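Local coordinates for cell division control protein Cdc48 (Mycobacterium smegmatis, PDB 5E7P) that probably binds and hydrolyses ATP as an AAA-family ATPase of the Cdc48 type, and is held here with ADP, at residues V226-D229 with D230-T234. Residues are numbered along the deposited sequence; the frame is centred on the assembly and turned at random.
Sequences VSFD and DVKVT. With ADP (adenosine-5'-diphosphate), chain C.
Ser227 caps the short helix 228-232: its OG, turned back over the first turn by a chi1 of 72°, accepts a hydrogen bond from Asp230 N at 3.1 Å. Serine suits an N-cap because its short side chain reaches an N-H that no earlier helical turn supplies with a carbonyl. The same OG gives a weak bond to Asp230 OD2, 2.9 Å away, while Asp230 OD1 forms a salt bridge with Arg406; an acidic group here would probably also suit the positive end of the helix dipole. Lys232 can be followed outward: CB lies near Phe228 O, CG beside Phe228 O and Asp229 O, CD over one face of the Phe228 ring, 3.7 Å from CZ in a CH-pi contact, and CE 3.6 Å from Asp229 OD1. Its long aliphatic chain can thus lie on the ring while the amine goes on past, NZ staying 4.8 Å from Asp229 OD1. Branched Val226 sets CG1 against Val231 CG2 and adenine N6, and CG2 against N6 and C6. Val226 so lines the ADP pocket, while the helix lies on helix 276-283, which begins at ADP-binding Lys276, and on helices 237-249 and 394-404; Val231's apolar branches suit that buried face.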
ATOM      1  N   VAL A 226      -0.227  20.357 -10.924  1.00 61.88           N
ATOM      2  CA  VAL A 226      -1.490  19.652 -11.113  1.00 56.24           C
ATOM      3  C   VAL A 226      -2.665  20.505 -10.638  1.00 53.80           C
ATOM      4  O   VAL A 226      -2.713  20.923  -9.482  1.00 54.01           O
ATOM      5  CB  VAL A 226      -1.500  18.308 -10.364  1.00 52.22           C
ATOM      6  CG1 VAL A 226      -2.756  17.527 -10.700  1.00 50.18           C
ATOM      7  CG2 VAL A 226      -0.262  17.498 -10.714  1.00 51.90           C
ATOM      8  N   SER A 227      -3.614  20.754 -11.536  1.00 50.98           N
ATOM      9  CA  SER A 227      -4.745  21.628 -11.238  1.00 47.03           C
ATOM     10  C   SER A 227      -5.792  20.949 -10.360  1.00 41.88           C
ATOM     11  O   SER A 227      -5.760  19.736 -10.159  1.00 38.33           O
ATOM     12  CB  SER A 227      -5.407  22.100 -12.532  1.00 46.12           C
ATOM     13  OG  SER A 227      -6.116  21.040 -13.146  1.00 44.78           O
ATOM     14  N   PHE A 228      -6.723  21.747  -9.848  1.00 40.54           N
ATOM     15  CA  PHE A 228      -7.821  21.237  -9.035  1.00 38.61           C
ATOM     16  C   PHE A 228      -8.791  20.403  -9.872  1.00 40.19           C
ATOM     17  O   PHE A 228      -9.335  19.405  -9.396  1.00 38.10           O
ATOM     18  CB  PHE A 228      -8.555  22.396  -8.349  1.00 36.99           C
ATOM     19  CG  PHE A 228      -9.828  21.992  -7.659  1.00 34.54           C
ATOM     20  CD1 PHE A 228      -9.828  20.987  -6.704  1.00 31.69           C
ATOM     21  CD2 PHE A 228     -11.022  22.629  -7.953  1.00 36.12           C
ATOM     22  CE1 PHE A 228     -10.997  20.617  -6.065  1.00 31.57           C
ATOM     23  CE2 PHE A 228     -12.194  22.266  -7.316  1.00 36.35           C
ATOM     24  CZ  PHE A 228     -12.181  21.258  -6.370  1.00 34.75           C
ATOM     25  N   ASP A 229      -9.002  20.817 -11.119  1.00 42.64           N
ATOM     26  CA  ASP A 229      -9.868  20.079 -12.032  1.00 44.93           C
ATOM     27  C   ASP A 229      -9.286  18.699 -12.334  1.00 43.79           C
ATOM     28  O   ASP A 229     -10.015  17.709 -12.400  1.00 42.77           O
ATOM     29  CB  ASP A 229     -10.088  20.861 -13.333  1.00 49.11           C
ATOM     30  CG  ASP A 229     -10.996  22.071 -13.149  1.00 53.84           C
ATOM     31  OD1 ASP A 229     -11.827  22.067 -12.214  1.00 54.86           O
ATOM     32  OD2 ASP A 229     -10.884  23.027 -13.949  1.00 55.52           O
ATOM     33  N   ASP A 230      -7.970  18.642 -12.516  1.00 43.03           N
ATOM     34  CA  ASP A 230      -7.277  17.387 -12.791  1.00 43.35           C
ATOM     35  C   ASP A 230      -7.398  16.412 -11.626  1.00 39.06           C
ATOM     36  O   ASP A 230      -7.520  15.205 -11.819  1.00 36.49           O
ATOM     37  CB  ASP A 230      -5.796  17.648 -13.079  1.00 47.07           C
ATOM     38  CG  ASP A 230      -5.554  18.169 -14.480  1.00 52.09           C
ATOM     39  OD1 ASP A 230      -6.222  17.679 -15.416  1.00 53.46           O
ATOM     40  OD2 ASP A 230      -4.695  19.062 -14.644  1.00 54.06           O
ATOM     41  N   VAL A 231      -7.368  16.946 -10.414  1.00 37.86           N
ATOM     42  CA  VAL A 231      -7.377  16.122  -9.215  1.00 35.54           C
ATOM     43  C   VAL A 231      -8.732  15.467  -8.955  1.00 36.58           C
ATOM     44  O   VAL A 231      -8.799  14.293  -8.592  1.00 37.27           O
ATOM     45  CB  VAL A 231      -6.936  16.945  -7.989  1.00 32.44           C
ATOM     46  CG1 VAL A 231      -7.419  16.309  -6.702  1.00 29.57           C
ATOM     47  CG2 VAL A 231      -5.426  17.108  -7.988  1.00 32.33           C
ATOM     48  N   LYS A 232      -9.808  16.219  -9.160  1.00 38.80           N
ATOM     49  CA  LYS A 232     -11.134  15.762  -8.751  1.00 39.88           C
ATOM     50  C   LYS A 232     -11.787  14.758  -9.703  1.00 39.34           C
ATOM     51  O   LYS A 232     -12.859  14.232  -9.404  1.00 39.59           O
ATOM     52  CB  LYS A 232     -12.063  16.954  -8.485  1.00 44.01           C
ATOM     53  CG  LYS A 232     -12.497  17.735  -9.715  1.00 48.82           C
ATOM     54  CD  LYS A 232     -13.007  19.116  -9.311  1.00 51.73           C
ATOM     55  CE  LYS A 232     -13.853  19.761 -10.401  1.00 54.88           C
ATOM     56  NZ  LYS A 232     -15.261  19.258 -10.390  1.00 56.04           N
ATOM     57  N   VAL A 233     -11.144  14.476 -10.832  1.00 38.73           N
ATOM     58  CA  VAL A 233     -11.688  13.492 -11.767  1.00 40.50           C
ATOM     59  C   VAL A 233     -11.463  12.053 -11.297  1.00 39.37           C
ATOM     60  O   VAL A 233     -12.228  11.156 -11.650  1.00 41.65           O
ATOM     61  CB  VAL A 233     -11.159  13.679 -13.212  1.00 43.73           C
ATOM     62  CG1 VAL A 233     -11.468  15.083 -13.713  1.00 45.99           C
ATOM     63  CG2 VAL A 233      -9.678  13.393 -13.291  1.00 43.49           C
ATOM     64  N   THR A 234     -10.419  11.834 -10.500  1.00 37.10           N
ATOM     65  CA  THR A 234     -10.182  10.519  -9.912  1.00 36.29           C
ATOM     66  C   THR A 234     -10.259  10.573  -8.390  1.00 36.07           C
ATOM     67  O   THR A 234     -10.305   9.538  -7.727  1.00 36.75           O
ATOM     68  CB  THR A 234      -8.823   9.927 -10.326  1.00 38.05           C
ATOM     69  OG1 THR A 234      -7.762  10.640  -9.676  1.00 38.41           O
ATOM     70  CG2 THR A 234      -8.647   9.996 -11.836  1.00 39.20           C
TER
HETATM   71  PB  ADP C 901       0.709  10.647  -1.606  1.00 24.57           P
HETATM   72  O1B ADP C 901       1.672   9.627  -1.061  1.00 25.92           O
HETATM   73  O2B ADP C 901       0.880  12.026  -1.027  1.00 26.08           O
HETATM   74  O3B ADP C 901      -0.723  10.189  -1.677  1.00 24.14           O
HETATM   75  PA  ADP C 901       1.591  12.200  -3.795  1.00 33.17           P
HETATM   76  O1A ADP C 901       2.966  12.564  -3.296  1.00 32.78           O
HETATM   77  O2A ADP C 901       0.459  13.181  -3.618  1.00 32.95           O
HETATM   78  O3A ADP C 901       1.208  10.783  -3.130  1.00 29.38           O
HETATM   79  O5' ADP C 901       1.739  11.809  -5.339  1.00 31.27           O
HETATM   80  C5' ADP C 901       2.349  10.567  -5.664  1.00 41.58           C
HETATM   81  C4' ADP C 901       3.379  10.855  -6.744  1.00 45.39           C
HETATM   82  O4' ADP C 901       2.722  10.916  -8.007  1.00 48.13           O
HETATM   83  C3' ADP C 901       4.047  12.199  -6.500  1.00 46.52           C
HETATM   84  O3' ADP C 901       5.471  12.046  -6.514  1.00 45.93           O
HETATM   85  C2' ADP C 901       3.609  13.090  -7.643  1.00 49.79           C
HETATM   86  O2' ADP C 901       4.742  13.763  -8.200  1.00 52.88           O
HETATM   87  C1' ADP C 901       2.993  12.152  -8.666  1.00 49.97           C
HETATM   88  N9  ADP C 901       1.717  12.684  -9.199  1.00 50.34           N
HETATM   89  C8  ADP C 901       0.538  12.718  -8.549  1.00 48.44           C
HETATM   90  N7  ADP C 901      -0.430  13.259  -9.334  1.00 49.86           N
HETATM   91  C5  ADP C 901       0.134  13.572 -10.516  1.00 52.71           C
HETATM   92  C6  ADP C 901      -0.311  14.174 -11.795  1.00 57.38           C
HETATM   93  N6  ADP C 901      -1.596  14.561 -11.975  1.00 58.67           N
HETATM   94  N1  ADP C 901       0.605  14.330 -12.778  1.00 59.07           N
HETATM   95  C2  ADP C 901       1.887  13.955 -12.617  1.00 57.26           C
HETATM   96  N3  ADP C 901       2.357  13.400 -11.486  1.00 54.98           N
HETATM   97  C4  ADP C 901       1.548  13.190 -10.420  1.00 52.32           C